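Local atomic coordinates of glutathione S-transferase family protein (PDB entry 3LXZ), a protein that probably catalyses the conjugation of reduced glutathione to a wide range of hydrophobic electrophiles, as a member of the glutathione S-transferase superfamily. Residues A[4-9]-A[29-34]; A[14-19]-A[159-164]; A[21-26]-A[195-200]. All coordinates share one frame; numbering follows the deposited sequence.

Interaction 1. Residues A[4-9]-A[29-34]; sequences KLYGFS and EEVTFY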
ATOM      1  N   LYS A   4     -12.470   8.878  17.355  1.00 24.27           N
ATOM      2  CA  LYS A   4     -11.758   8.021  18.283  1.00 24.01           C
ATOM      3  C   LYS A   4     -10.673   7.300  17.489  1.00 22.91           C
ATOM      4  O   LYS A   4     -10.939   6.796  16.404  1.00 22.88           O
ATOM      5  CB  LYS A   4     -12.681   6.982  18.900  1.00 24.34           C
ATOM      6  CG  LYS A   4     -13.899   7.490  19.697  1.00 27.24           C
ATOM      7  CD  LYS A   4     -14.567   6.265  20.384  1.00 31.31           C
ATOM      8  CE  LYS A   4     -15.595   6.621  21.455  1.00 35.95           C
ATOM      9  NZ  LYS A   4     -16.453   7.785  21.102  1.00 38.44           N
ATOM     10  N   LEU A   5      -9.468   7.243  18.034  1.00 21.05           N
ATOM     11  CA  LEU A   5      -8.379   6.515  17.391  1.00 18.96           C
ATOM     12  C   LEU A   5      -8.064   5.249  18.183  1.00 18.94           C
ATOM     13  O   LEU A   5      -7.573   5.333  19.315  1.00 18.50           O
ATOM     14  CB  LEU A   5      -7.129   7.394  17.312  1.00 18.67           C
ATOM     15  CG  LEU A   5      -5.956   6.801  16.530  1.00 19.13           C
ATOM     16  CD1 LEU A   5      -6.328   6.558  15.035  1.00 20.71           C
ATOM     17  CD2 LEU A   5      -4.801   7.778  16.645  1.00 19.30           C
ATOM     18  N   TYR A   6      -8.331   4.084  17.588  1.00 18.15           N
ATOM     19  CA  TYR A   6      -8.036   2.818  18.221  1.00 17.71           C
ATOM     20  C   TYR A   6      -6.620   2.416  17.869  1.00 18.27           C
ATOM     21  O   TYR A   6      -6.274   2.333  16.683  1.00 18.09           O
ATOM     22  CB  TYR A   6      -8.957   1.690  17.705  1.00 17.89           C
ATOM     23  CG  TYR A   6     -10.383   1.748  18.218  1.00 19.87           C
ATOM     24  CD1 TYR A   6     -11.152   2.892  18.043  1.00 22.14           C
ATOM     25  CD2 TYR A   6     -10.965   0.645  18.850  1.00 21.75           C
ATOM     26  CE1 TYR A   6     -12.461   2.946  18.502  1.00 23.56           C
ATOM     27  CE2 TYR A   6     -12.279   0.698  19.307  1.00 24.12           C
ATOM     28  CZ  TYR A   6     -13.011   1.849  19.120  1.00 24.72           C
ATOM     29  OH  TYR A   6     -14.324   1.918  19.546  1.00 27.49           O
ATOM     30  N   GLY A   7      -5.810   2.151  18.883  1.00 17.25           N
ATOM     31  CA  GLY A   7      -4.480   1.587  18.647  1.00 17.63           C
ATOM     32  C   GLY A   7      -3.677   1.573  19.935  1.00 18.53           C
ATOM     33  O   GLY A   7      -4.227   1.434  21.036  1.00 17.88           O
ATOM     34  N   PHE A   8      -2.371   1.672  19.811  1.00 18.25           N
ATOM     35  CA  PHE A   8      -1.548   1.714  20.993  1.00 18.35           C
ATOM     36  C   PHE A   8      -0.327   2.540  20.673  1.00 17.73           C
ATOM     37  O   PHE A   8       0.129   2.549  19.553  1.00 16.19           O
ATOM     38  CB  PHE A   8      -1.244   0.298  21.505  1.00 19.05           C
ATOM     39  CG  PHE A   8      -0.474  -0.588  20.530  1.00 18.86           C
ATOM     40  CD1 PHE A   8      -1.133  -1.253  19.472  1.00 17.84           C
ATOM     41  CD2 PHE A   8       0.898  -0.767  20.687  1.00 19.39           C
ATOM     42  CE1 PHE A   8      -0.416  -2.063  18.594  1.00 19.75           C
ATOM     43  CE2 PHE A   8       1.630  -1.591  19.821  1.00 19.62           C
ATOM     44  CZ  PHE A   8       0.967  -2.237  18.771  1.00 20.46           C
ATOM     45  N   SER A   9       0.191   3.244  21.677  1.00 17.40           N
ATOM     46  CA  SER A   9       1.244   4.220  21.436  1.00 18.11           C
ATOM     47  C   SER A   9       2.602   3.639  21.110  1.00 17.88           C
ATOM     48  O   SER A   9       3.523   4.382  20.819  1.00 18.94           O
ATOM     49  CB  SER A   9       1.335   5.178  22.622  1.00 17.24           C
ATOM     50  OG  SER A   9       0.207   6.022  22.601  1.00 21.12           O
ATOM     51  N   GLU A  29     -10.189  11.009  20.835  1.00 23.61           N
ATOM     52  CA  GLU A  29     -10.095  10.163  22.012  1.00 24.44           C
ATOM     53  C   GLU A  29      -9.273   8.930  21.642  1.00 23.21           C
ATOM     54  O   GLU A  29      -9.472   8.343  20.574  1.00 23.51           O
ATOM     55  CB  GLU A  29     -11.509   9.800  22.491  1.00 25.40           C
ATOM     56  CG  GLU A  29     -11.590   8.816  23.654  1.00 29.08           C
ATOM     57  CD  GLU A  29     -13.027   8.308  23.903  1.00 33.66           C
ATOM     58  OE1 GLU A  29     -13.998   8.929  23.410  1.00 33.06           O
ATOM     59  OE2 GLU A  29     -13.175   7.269  24.587  1.00 35.95           O
ATOM     60  N   GLU A  30      -8.341   8.566  22.505  1.00 21.56           N
ATOM     61  CA  GLU A  30      -7.502   7.397  22.294  1.00 21.29           C
ATOM     62  C   GLU A  30      -8.121   6.193  22.957  1.00 21.00           C
ATOM     63  O   GLU A  30      -8.524   6.273  24.107  1.00 21.38           O
ATOM     64  CB  GLU A  30      -6.103   7.637  22.845  1.00 21.68           C
ATOM     65  CG  GLU A  30      -5.380   8.790  22.161  1.00 21.59           C
ATOM     66  CD  GLU A  30      -3.966   8.926  22.619  1.00 25.13           C
ATOM     67  OE1 GLU A  30      -3.691   9.885  23.361  1.00 25.86           O
ATOM     68  OE2 GLU A  30      -3.128   8.061  22.276  1.00 19.47           O
ATOM     69  N   VAL A  31      -8.218   5.087  22.224  1.00 20.75           N
ATOM     70  CA  VAL A  31      -8.725   3.807  22.735  1.00 20.67           C
ATOM     71  C   VAL A  31      -7.661   2.741  22.578  1.00 20.43           C
ATOM     72  O   VAL A  31      -7.216   2.487  21.457  1.00 19.62           O
ATOM     73  CB  VAL A  31     -10.003   3.342  21.970  1.00 20.28           C
ATOM     74  CG1 VAL A  31     -10.504   2.011  22.508  1.00 20.42           C
ATOM     75  CG2 VAL A  31     -11.116   4.411  22.025  1.00 21.50           C
ATOM     76  N   THR A  32      -7.232   2.124  23.684  1.00 19.35           N
ATOM     77  CA  THR A  32      -6.222   1.054  23.653  1.00 19.59           C
ATOM     78  C   THR A  32      -6.802  -0.174  22.933  1.00 19.63           C
ATOM     79  O   THR A  32      -7.869  -0.676  23.314  1.00 20.57           O
ATOM     80  CB  THR A  32      -5.733   0.687  25.080  1.00 19.76           C
ATOM     81  OG1 THR A  32      -5.333   1.889  25.757  1.00 22.42           O
ATOM     82  CG2 THR A  32      -4.518  -0.275  25.047  1.00 19.19           C
ATOM     83  N   PHE A  33      -6.081  -0.652  21.921  1.00 18.36           N
ATOM     84  CA  PHE A  33      -6.553  -1.675  20.974  1.00 18.28           C
ATOM     85  C   PHE A  33      -5.293  -2.186  20.269  1.00 18.49           C
ATOM     86  O   PHE A  33      -4.535  -1.403  19.704  1.00 19.19           O
ATOM     87  CB  PHE A  33      -7.527  -1.072  19.946  1.00 18.38           C
ATOM     88  CG  PHE A  33      -7.912  -2.026  18.823  1.00 18.32           C
ATOM     89  CD1 PHE A  33      -8.835  -3.065  19.020  1.00 18.94           C
ATOM     90  CD2 PHE A  33      -7.366  -1.859  17.573  1.00 18.21           C
ATOM     91  CE1 PHE A  33      -9.190  -3.941  17.955  1.00 20.31           C
ATOM     92  CE2 PHE A  33      -7.710  -2.721  16.519  1.00 18.33           C
ATOM     93  CZ  PHE A  33      -8.625  -3.767  16.724  1.00 18.40           C
ATOM     94  N   TYR A  34      -5.043  -3.489  20.341  1.00 17.73           N
ATOM     95  CA  TYR A  34      -3.824  -4.039  19.788  1.00 17.46           C
ATOM     96  C   TYR A  34      -4.070  -4.824  18.481  1.00 18.41           C
ATOM     97  O   TYR A  34      -3.127  -5.412  17.931  1.00 18.53           O
ATOM     98  CB  TYR A  34      -3.190  -4.967  20.802  1.00 17.41           C
ATOM     99  CG  TYR A  34      -2.717  -4.281  22.068  1.00 16.33           C
ATOM    100  CD1 TYR A  34      -1.545  -3.500  22.071  1.00 14.69           C
ATOM    101  CD2 TYR A  34      -3.447  -4.410  23.258  1.00 16.63           C
ATOM    102  CE1 TYR A  34      -1.093  -2.880  23.259  1.00 16.98           C
ATOM    103  CE2 TYR A  34      -3.012  -3.804  24.442  1.00 15.68           C
ATOM    104  CZ  TYR A  34      -1.845  -3.041  24.436  1.00 15.38           C
ATOM    105  OH  TYR A  34      -1.426  -2.455  25.640  1.00 15.29           O
TER

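Interaction 2. Residues A[14-19]-A[159-164]; sequences YNMVKL and FCFSVD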
ATOM      1  N   TYR A  14       0.061   3.902  14.258  1.00 15.42           N
ATOM      2  CA  TYR A  14      -0.845   4.657  15.142  1.00 15.29           C
ATOM      3  C   TYR A  14      -0.262   6.057  15.359  1.00 14.63           C
ATOM      4  O   TYR A  14      -0.989   7.059  15.283  1.00 13.90           O
ATOM      5  CB  TYR A  14      -0.997   3.918  16.473  1.00 15.27           C
ATOM      6  CG  TYR A  14      -1.818   4.612  17.574  1.00 15.55           C
ATOM      7  CD1 TYR A  14      -3.207   4.477  17.627  1.00 14.93           C
ATOM      8  CD2 TYR A  14      -1.182   5.322  18.606  1.00 19.00           C
ATOM      9  CE1 TYR A  14      -3.962   5.042  18.693  1.00 16.96           C
ATOM     10  CE2 TYR A  14      -1.934   5.917  19.681  1.00 16.57           C
ATOM     11  CZ  TYR A  14      -3.299   5.779  19.701  1.00 18.03           C
ATOM     12  OH  TYR A  14      -4.021   6.358  20.728  1.00 18.60           O
ATOM     13  N   ASN A  15       1.040   6.113  15.632  1.00 15.40           N
ATOM     14  CA  ASN A  15       1.680   7.402  15.925  1.00 15.77           C
ATOM     15  C   ASN A  15       1.621   8.399  14.759  1.00 16.43           C
ATOM     16  O   ASN A  15       1.508   9.620  14.956  1.00 16.77           O
ATOM     17  CB  ASN A  15       3.093   7.200  16.501  1.00 15.71           C
ATOM     18  CG  ASN A  15       3.058   6.753  17.959  1.00 15.62           C
ATOM     19  OD1 ASN A  15       2.106   7.057  18.691  1.00 15.90           O
ATOM     20  ND2 ASN A  15       4.090   6.035  18.386  1.00 16.01           N
HETATM   21  N   MSE A  16       1.649   7.868  13.539  1.00 16.16           N
HETATM   22  CA  MSE A  16       1.474   8.673  12.332  1.00 15.70           C
HETATM   23  C   MSE A  16       0.117   9.364  12.303  1.00 15.79           C
HETATM   24  O   MSE A  16       0.057  10.562  12.061  1.00 15.06           O
HETATM   25  CB  MSE A  16       1.672   7.795  11.082  1.00 16.58           C
HETATM   26  CG  MSE A  16       3.094   7.241  10.844  1.00 15.51           C
HETATM   27 SE   MSE A  16       2.874   5.914   9.399  1.00 17.99          SE
HETATM   28  CE  MSE A  16       4.314   4.615   9.828  1.00 17.95           C
ATOM     29  N   VAL A  17      -0.968   8.631  12.565  1.00 16.25           N
ATOM     30  CA  VAL A  17      -2.271   9.284  12.633  1.00 15.17           C
ATOM     31  C   VAL A  17      -2.334  10.268  13.795  1.00 15.59           C
ATOM     32  O   VAL A  17      -2.835  11.386  13.624  1.00 16.72           O
ATOM     33  CB  VAL A  17      -3.401   8.276  12.674  1.00 14.22           C
ATOM     34  CG1 VAL A  17      -4.762   9.016  12.717  1.00 14.29           C
ATOM     35  CG2 VAL A  17      -3.318   7.425  11.356  1.00 13.63           C
ATOM     36  N   LYS A  18      -1.839   9.846  14.955  1.00 15.35           N
ATOM     37  CA  LYS A  18      -1.839  10.693  16.149  1.00 15.39           C
ATOM     38  C   LYS A  18      -1.135  12.027  15.897  1.00 16.11           C
ATOM     39  O   LYS A  18      -1.691  13.106  16.242  1.00 14.21           O
ATOM     40  CB  LYS A  18      -1.230   9.926  17.313  1.00 15.08           C
ATOM     41  CG  LYS A  18      -1.134  10.666  18.648  1.00 16.88           C
ATOM     42  CD  LYS A  18      -0.885   9.626  19.762  1.00 16.00           C
ATOM     43  CE  LYS A  18      -0.680  10.255  21.145  1.00 15.73           C
ATOM     44  NZ  LYS A  18      -0.329   9.177  22.121  1.00 17.44           N
ATOM     45  N   LEU A  19       0.043  11.990  15.252  1.00 15.95           N
ATOM     46  CA  LEU A  19       0.721  13.244  14.924  1.00 17.46           C
ATOM     47  C   LEU A  19      -0.106  14.127  13.995  1.00 17.36           C
ATOM     48  O   LEU A  19      -0.130  15.346  14.170  1.00 17.68           O
ATOM     49  CB  LEU A  19       2.109  13.001  14.345  1.00 16.68           C
ATOM     50  CG  LEU A  19       3.014  14.217  14.112  1.00 18.80           C
ATOM     51  CD1 LEU A  19       3.125  15.088  15.384  1.00 18.00           C
ATOM     52  CD2 LEU A  19       4.382  13.702  13.674  1.00 16.74           C
ATOM     53  N   PHE A 159       7.399   8.914   6.710  1.00 15.39           N
ATOM     54  CA  PHE A 159       8.869   8.973   6.827  1.00 16.02           C
ATOM     55  C   PHE A 159       9.354   8.925   8.283  1.00 16.37           C
ATOM     56  O   PHE A 159      10.186   8.131   8.640  1.00 15.33           O
ATOM     57  CB  PHE A 159       9.383  10.250   6.171  1.00 15.77           C
ATOM     58  CG  PHE A 159      10.869  10.511   6.396  1.00 15.56           C
ATOM     59  CD1 PHE A 159      11.809  10.047   5.474  1.00 15.99           C
ATOM     60  CD2 PHE A 159      11.309  11.223   7.511  1.00 15.83           C
ATOM     61  CE1 PHE A 159      13.181  10.269   5.661  1.00 16.22           C
ATOM     62  CE2 PHE A 159      12.685  11.482   7.697  1.00 15.55           C
ATOM     63  CZ  PHE A 159      13.612  10.979   6.792  1.00 13.55           C
ATOM     64  N   CYS A 160       8.825   9.790   9.136  1.00 17.64           N
ATOM     65  CA  CYS A 160       9.495   9.955  10.404  1.00 19.57           C
ATOM     66  C   CYS A 160       9.242   8.785  11.363  1.00 18.90           C
ATOM     67  O   CYS A 160      10.043   8.535  12.241  1.00 19.50           O
ATOM     68  CB  CYS A 160       9.211  11.325  11.005  1.00 19.70           C
ATOM     69  SG  CYS A 160       7.666  11.385  11.781  1.00 29.13           S
ATOM     70  N   PHE A 161       8.151   8.031  11.153  1.00 17.83           N
ATOM     71  CA  PHE A 161       7.877   6.859  11.968  1.00 17.51           C
ATOM     72  C   PHE A 161       8.145   5.525  11.272  1.00 17.72           C
ATOM     73  O   PHE A 161       7.898   4.466  11.878  1.00 18.29           O
ATOM     74  CB  PHE A 161       6.422   6.891  12.494  1.00 18.18           C
ATOM     75  CG  PHE A 161       6.141   8.022  13.439  1.00 16.83           C
ATOM     76  CD1 PHE A 161       6.724   8.054  14.712  1.00 20.42           C
ATOM     77  CD2 PHE A 161       5.231   9.027  13.098  1.00 16.86           C
ATOM     78  CE1 PHE A 161       6.414   9.099  15.595  1.00 18.46           C
ATOM     79  CE2 PHE A 161       4.919  10.063  13.987  1.00 17.54           C
ATOM     80  CZ  PHE A 161       5.520  10.109  15.213  1.00 17.22           C
ATOM     81  N   SER A 162       8.674   5.552  10.045  1.00 15.81           N
ATOM     82  CA  SER A 162       9.189   4.323   9.417  1.00 16.79           C
ATOM     83  C   SER A 162      10.729   4.284   9.396  1.00 17.05           C
ATOM     84  O   SER A 162      11.365   3.247   9.683  1.00 18.83           O
ATOM     85  CB  SER A 162       8.702   4.239   7.959  1.00 15.10           C
ATOM     86  OG  SER A 162       7.293   4.148   7.907  1.00 17.86           O
ATOM     87  N   VAL A 163      11.325   5.392   9.010  1.00 17.55           N
ATOM     88  CA  VAL A 163      12.774   5.436   8.733  1.00 18.87           C
ATOM     89  C   VAL A 163      13.600   5.249  10.024  1.00 19.70           C
ATOM     90  O   VAL A 163      14.663   4.608   9.986  1.00 20.02           O
ATOM     91  CB  VAL A 163      13.181   6.698   7.928  1.00 19.72           C
ATOM     92  CG1 VAL A 163      14.685   6.816   7.824  1.00 20.54           C
ATOM     93  CG2 VAL A 163      12.597   6.626   6.475  1.00 18.01           C
ATOM     94  N   ASP A 164      13.092   5.751  11.153  1.00 19.90           N
ATOM     95  CA  ASP A 164      13.703   5.459  12.483  1.00 21.03           C
ATOM     96  C   ASP A 164      13.757   3.958  12.778  1.00 21.07           C
ATOM     97  O   ASP A 164      14.815   3.417  13.138  1.00 21.16           O
ATOM     98  CB  ASP A 164      12.978   6.198  13.628  1.00 22.61           C
ATOM     99  CG  ASP A 164      11.487   5.798  13.767  1.00 23.94           C
ATOM    100  OD1 ASP A 164      10.863   5.398  12.753  1.00 22.90           O
ATOM    101  OD2 ASP A 164      10.946   5.878  14.901  1.00 26.64           O
TER

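Interaction 3. Residues A[21-26]-A[195-200]; sequences LLEKGL and NPHMPR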
ATOM      1  N   LEU A  21      -3.364  14.299  13.700  1.00 18.68           N
ATOM      2  CA  LEU A  21      -4.473  14.868  14.478  1.00 19.80           C
ATOM      3  C   LEU A  21      -3.952  16.005  15.363  1.00 20.30           C
ATOM      4  O   LEU A  21      -4.600  17.040  15.473  1.00 22.07           O
ATOM      5  CB  LEU A  21      -5.173  13.796  15.325  1.00 20.19           C
ATOM      6  CG  LEU A  21      -5.949  12.726  14.528  1.00 19.88           C
ATOM      7  CD1 LEU A  21      -6.316  11.539  15.385  1.00 22.53           C
ATOM      8  CD2 LEU A  21      -7.185  13.328  13.913  1.00 22.14           C
ATOM      9  N   LEU A  22      -2.796  15.798  15.992  1.00 20.84           N
ATOM     10  CA  LEU A  22      -2.205  16.829  16.883  1.00 21.36           C
ATOM     11  C   LEU A  22      -1.740  18.057  16.078  1.00 21.53           C
ATOM     12  O   LEU A  22      -1.960  19.204  16.498  1.00 20.90           O
ATOM     13  CB  LEU A  22      -1.057  16.214  17.691  1.00 21.18           C
ATOM     14  CG  LEU A  22      -1.414  15.333  18.886  1.00 22.31           C
ATOM     15  CD1 LEU A  22      -0.219  14.517  19.311  1.00 21.20           C
ATOM     16  CD2 LEU A  22      -1.971  16.156  20.076  1.00 26.22           C
ATOM     17  N   GLU A  23      -1.144  17.813  14.905  1.00 21.77           N
ATOM     18  CA  GLU A  23      -0.615  18.870  14.065  1.00 23.55           C
ATOM     19  C   GLU A  23      -1.774  19.742  13.595  1.00 23.47           C
ATOM     20  O   GLU A  23      -1.679  20.984  13.537  1.00 24.13           O
ATOM     21  CB  GLU A  23       0.161  18.271  12.883  1.00 23.90           C
ATOM     22  CG  GLU A  23       0.931  19.293  12.022  1.00 29.12           C
ATOM     23  CD  GLU A  23       2.056  20.042  12.771  1.00 32.02           C
ATOM     24  OE1 GLU A  23       2.757  19.440  13.601  1.00 32.38           O
ATOM     25  OE2 GLU A  23       2.239  21.247  12.508  1.00 35.12           O
ATOM     26  N   LYS A  24      -2.901  19.088  13.332  1.00 22.63           N
ATOM     27  CA  LYS A  24      -4.102  19.751  12.869  1.00 22.27           C
ATOM     28  C   LYS A  24      -4.965  20.372  14.000  1.00 22.69           C
ATOM     29  O   LYS A  24      -5.993  20.981  13.715  1.00 23.37           O
ATOM     30  CB  LYS A  24      -4.928  18.770  12.008  1.00 22.04           C
ATOM     31  CG  LYS A  24      -4.324  18.508  10.637  1.00 22.01           C
ATOM     32  CD  LYS A  24      -5.144  17.478   9.829  1.00 22.37           C
ATOM     33  CE  LYS A  24      -6.124  18.168   8.917  1.00 22.22           C
ATOM     34  NZ  LYS A  24      -5.418  18.776   7.748  1.00 21.63           N
ATOM     35  N   GLY A  25      -4.547  20.194  15.259  1.00 22.82           N
ATOM     36  CA  GLY A  25      -5.253  20.724  16.449  1.00 23.65           C
ATOM     37  C   GLY A  25      -6.643  20.139  16.587  1.00 24.54           C
ATOM     38  O   GLY A  25      -7.547  20.800  17.093  1.00 24.42           O
ATOM     39  N   LEU A  26      -6.814  18.890  16.141  1.00 23.83           N
ATOM     40  CA  LEU A  26      -8.116  18.204  16.200  1.00 24.84           C
ATOM     41  C   LEU A  26      -8.363  17.470  17.514  1.00 25.56           C
ATOM     42  O   LEU A  26      -7.441  16.895  18.113  1.00 25.57           O
ATOM     43  CB  LEU A  26      -8.260  17.230  15.017  1.00 24.43           C
ATOM     44  CG  LEU A  26      -8.161  17.884  13.642  1.00 23.46           C
ATOM     45  CD1 LEU A  26      -8.031  16.831  12.532  1.00 23.61           C
ATOM     46  CD2 LEU A  26      -9.385  18.778  13.403  1.00 26.80           C
ATOM     47  N   ASN A 195       9.501  18.470  16.224  1.00 21.63           N
ATOM     48  CA  ASN A 195       8.101  18.857  16.147  1.00 21.81           C
ATOM     49  C   ASN A 195       7.560  19.008  17.572  1.00 21.97           C
ATOM     50  O   ASN A 195       7.868  18.184  18.438  1.00 21.33           O
ATOM     51  CB  ASN A 195       7.312  17.783  15.390  1.00 22.31           C
ATOM     52  CG  ASN A 195       5.843  18.087  15.320  1.00 22.84           C
ATOM     53  OD1 ASN A 195       5.122  17.993  16.315  1.00 24.07           O
ATOM     54  ND2 ASN A 195       5.385  18.435  14.141  1.00 22.02           N
ATOM     55  N   PRO A 196       6.800  20.075  17.832  1.00 22.21           N
ATOM     56  CA  PRO A 196       6.298  20.381  19.180  1.00 22.58           C
ATOM     57  C   PRO A 196       5.415  19.294  19.799  1.00 21.73           C
ATOM     58  O   PRO A 196       5.247  19.272  21.013  1.00 20.92           O
ATOM     59  CB  PRO A 196       5.469  21.666  18.982  1.00 23.20           C
ATOM     60  CG  PRO A 196       5.407  21.909  17.516  1.00 24.61           C
ATOM     61  CD  PRO A 196       6.539  21.170  16.879  1.00 22.31           C
ATOM     62  N   HIS A 197       4.860  18.407  18.968  1.00 21.58           N
ATOM     63  CA  HIS A 197       3.977  17.347  19.462  1.00 21.29           C
ATOM     64  C   HIS A 197       4.728  16.049  19.718  1.00 21.18           C
ATOM     65  O   HIS A 197       4.168  15.111  20.292  1.00 20.72           O
ATOM     66  CB  HIS A 197       2.787  17.128  18.500  1.00 21.86           C
ATOM     67  CG  HIS A 197       2.015  18.381  18.203  1.00 22.54           C
ATOM     68  ND1 HIS A 197       1.125  18.936  19.099  1.00 24.32           N
ATOM     69  CD2 HIS A 197       2.000  19.188  17.115  1.00 23.45           C
ATOM     70  CE1 HIS A 197       0.599  20.032  18.574  1.00 23.55           C
ATOM     71  NE2 HIS A 197       1.119  20.211  17.376  1.00 23.64           N
HETATM   72  N   MSE A 198       6.005  16.007  19.324  1.00 19.46           N
HETATM   73  CA  MSE A 198       6.788  14.800  19.467  1.00 20.36           C
HETATM   74  C   MSE A 198       7.010  14.420  20.939  1.00 21.41           C
HETATM   75  O   MSE A 198       6.902  13.232  21.271  1.00 20.98           O
HETATM   76  CB  MSE A 198       8.102  14.885  18.668  1.00 20.19           C
HETATM   77  CG  MSE A 198       8.816  13.598  18.487  1.00 20.37           C
HETATM   78 SE   MSE A 198       7.755  12.305  17.414  1.00 24.84          SE
HETATM   79  CE  MSE A 198       7.380  13.403  15.901  1.00 20.96           C
ATOM     80  N   PRO A 199       7.305  15.407  21.834  1.00 21.78           N
ATOM     81  CA  PRO A 199       7.474  14.969  23.232  1.00 22.20           C
ATOM     82  C   PRO A 199       6.275  14.158  23.781  1.00 22.09           C
ATOM     83  O   PRO A 199       6.486  13.126  24.424  1.00 22.20           O
ATOM     84  CB  PRO A 199       7.678  16.297  24.000  1.00 22.85           C
ATOM     85  CG  PRO A 199       8.348  17.212  22.969  1.00 23.31           C
ATOM     86  CD  PRO A 199       7.726  16.810  21.629  1.00 22.33           C
ATOM     87  N   ARG A 200       5.049  14.608  23.507  1.00 22.21           N
ATOM     88  CA  ARG A 200       3.832  13.899  23.904  1.00 22.16           C
ATOM     89  C   ARG A 200       3.724  12.489  23.279  1.00 21.18           C
ATOM     90  O   ARG A 200       3.396  11.525  23.960  1.00 20.62           O
ATOM     91  CB  ARG A 200       2.609  14.742  23.560  1.00 22.87           C
ATOM     92  CG  ARG A 200       1.340  13.970  23.238  1.00 26.83           C
ATOM     93  CD  ARG A 200       0.404  13.859  24.423  1.00 31.06           C
ATOM     94  NE  ARG A 200      -0.726  12.972  24.115  1.00 33.15           N
ATOM     95  CZ  ARG A 200      -1.935  13.372  23.705  1.00 34.55           C
ATOM     96  NH1 ARG A 200      -2.223  14.668  23.548  1.00 30.55           N
ATOM     97  NH2 ARG A 200      -2.874  12.458  23.452  1.00 34.30           N
TER

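Interaction 1. Residues A[4-9]-A[29-34]
V31 covers one face of the Y6 ring. Its CB stands 4.0 Å from the ring centroid, almost on the normal. The same ring turns its edge to the face of F33, a T-shaped pair with planes 75° apart, while G7 N lies at the edge of the F33 ring. Beyond the strands, Y34 CD1 sits over one face of the F8 ring, 3.5 Å from F8 CD1, and the two rings meet obliquely. F33 O approaches the F8 edge, 3.4 Å from F8 CD1. With chi1 at 61°, F8 holds CG between its backbone N and carbonyl carbon, which brings the ring against Y34.

The two segments are the parallel neighbours of a beta-alpha-beta crossover, joined through helix 12-23, in the thioredoxin-like N-terminal domain. The backbone ladder runs from L5 N to E29 O (2.8 Å), then through V31 N to L5 O and G7 N to V31 O. It ends in a more bent bond, F33 N to G7 O (138°). On the Y6 face, a long salt bridge links K4 NZ to E29 OE1 at 3.6 Å, and Y6 OH bonds E54. L5 and E30 occupy the opposite face.

Interaction 2. Residues A[14-19]-A[159-164]
The backbone oxygen of N15 is met from two directions: L19 N donates the regular helical hydrogen bond at 2.8 Å, and F161 brings ring atom CE2 to 3.6 Å of the same N15 O. No hydrogen bond crosses between 14-19 and 159-164, so this oxygen, already satisfied within its own helix, simply forms part of the wall against which the phenyl ring rests. F161 is at the centre of the contact, touched by N15, M16 and L19. Over the centre of one ring face lies N15 CB, 4.0 Å from the centroid and 11° off the normal, in a CH-pi arrangement; C160 SG sits against the opposite face, offset toward the rim, so the ring lies between N15 of the facing helix and its own chain neighbour.

The rest of the ring is packed by M16, a selenomethionine, and L19. M16 CG comes within 3.6 Å of F161 CD2 as the two side chains pass alongside each other, running opposite ways. From there the extended M16 chain (chi2 169°) reaches across to place CE 3.6 Å from S162 OG, a hydroxyl that is hydrogen-bonded to M158 O. L19 crosses the ring at a slant, its CD2 at 3.7 Å from F161 CE2. The polar end of N15 is turned to other work: its ND2 bonds S9 O, leaving the CB to face the phenyl.

The segments belong to helix 12-23 of the N-terminal domain and helix 154-174 of the C-terminal domain. The two short segments run roughly antiparallel (154°), with their axes 9.5 Å apart at closest approach, and the contact is buried close to the centre of the chain. Helix 63-73 meets M16 through T63, a glutathione-binding residue, while helix 198-218 packs M198 and I201 against L19.

Interaction 3. Residues A[21-26]-A[195-200]
N195 reaches E23 with its amide nitrogen: ND2 donates to E23 OE1 at 2.9 Å in a nearly straight bond. The donor approaches on the syn side but stands 33° out of the carboxylate plane, while the acceptor lies close to the amide plane. The other end of the amide turns back on its own segment, where N195 OD1 accepts from H197 N at 2.7 Å. One side chain thus bridges to helix 12-23 and caps the turn that opens helix 198-218. With chi1 at 178°, its CG stands opposite the backbone N and extends toward E23, whose second oxygen is paired with K77.

H197 follows, its imidazole laid over the last turn of helix 12-23. L22 CB approaches one face, 4.0 Å from the ring centroid, as a CH-pi contact, and the backbone from L22 C to E23 N lies over that face near the rim. E23 OE1 comes within 3.6 Å of H197 CD2, its carboxylate almost perpendicular (87°) to the ring. Further on, R200 crosses L22, with R200 NH1 3.8 Å from L22 CD2, while its charge is shared by D204 and E30.

Two helix ends meet here. A Schellman motif at G25 closes helix 12-23, and the N195 side-chain cap sits in the type I turn before helix 198-218, at the interdomain surface of the two-domain glutathione transferase fold.

In the fold
Helix 12-23 unites the set. Interaction 1 pairs the strands that flank it in the chain, and interactions 2 and 3 bring its middle and its C-terminal end against the all-helical C-terminal domain. The centres of interactions 1 and 2 lie about 15 Å apart, those of interactions 1 and 3 about 16 Å, and those of interactions 2 and 3 about 12 Å. Segments 4-9, 14-19, 21-26 and 29-34 come first along the chain, 159-164 and 195-200 far later, so every pair of contacts crosses. E30 joins all three, bonding Y14 and R200, while L19 and F161 pack on M198. The beta-alpha-beta unit is thereby fixed to the helical domain, with glutathione-binding S11 and T63 nearby.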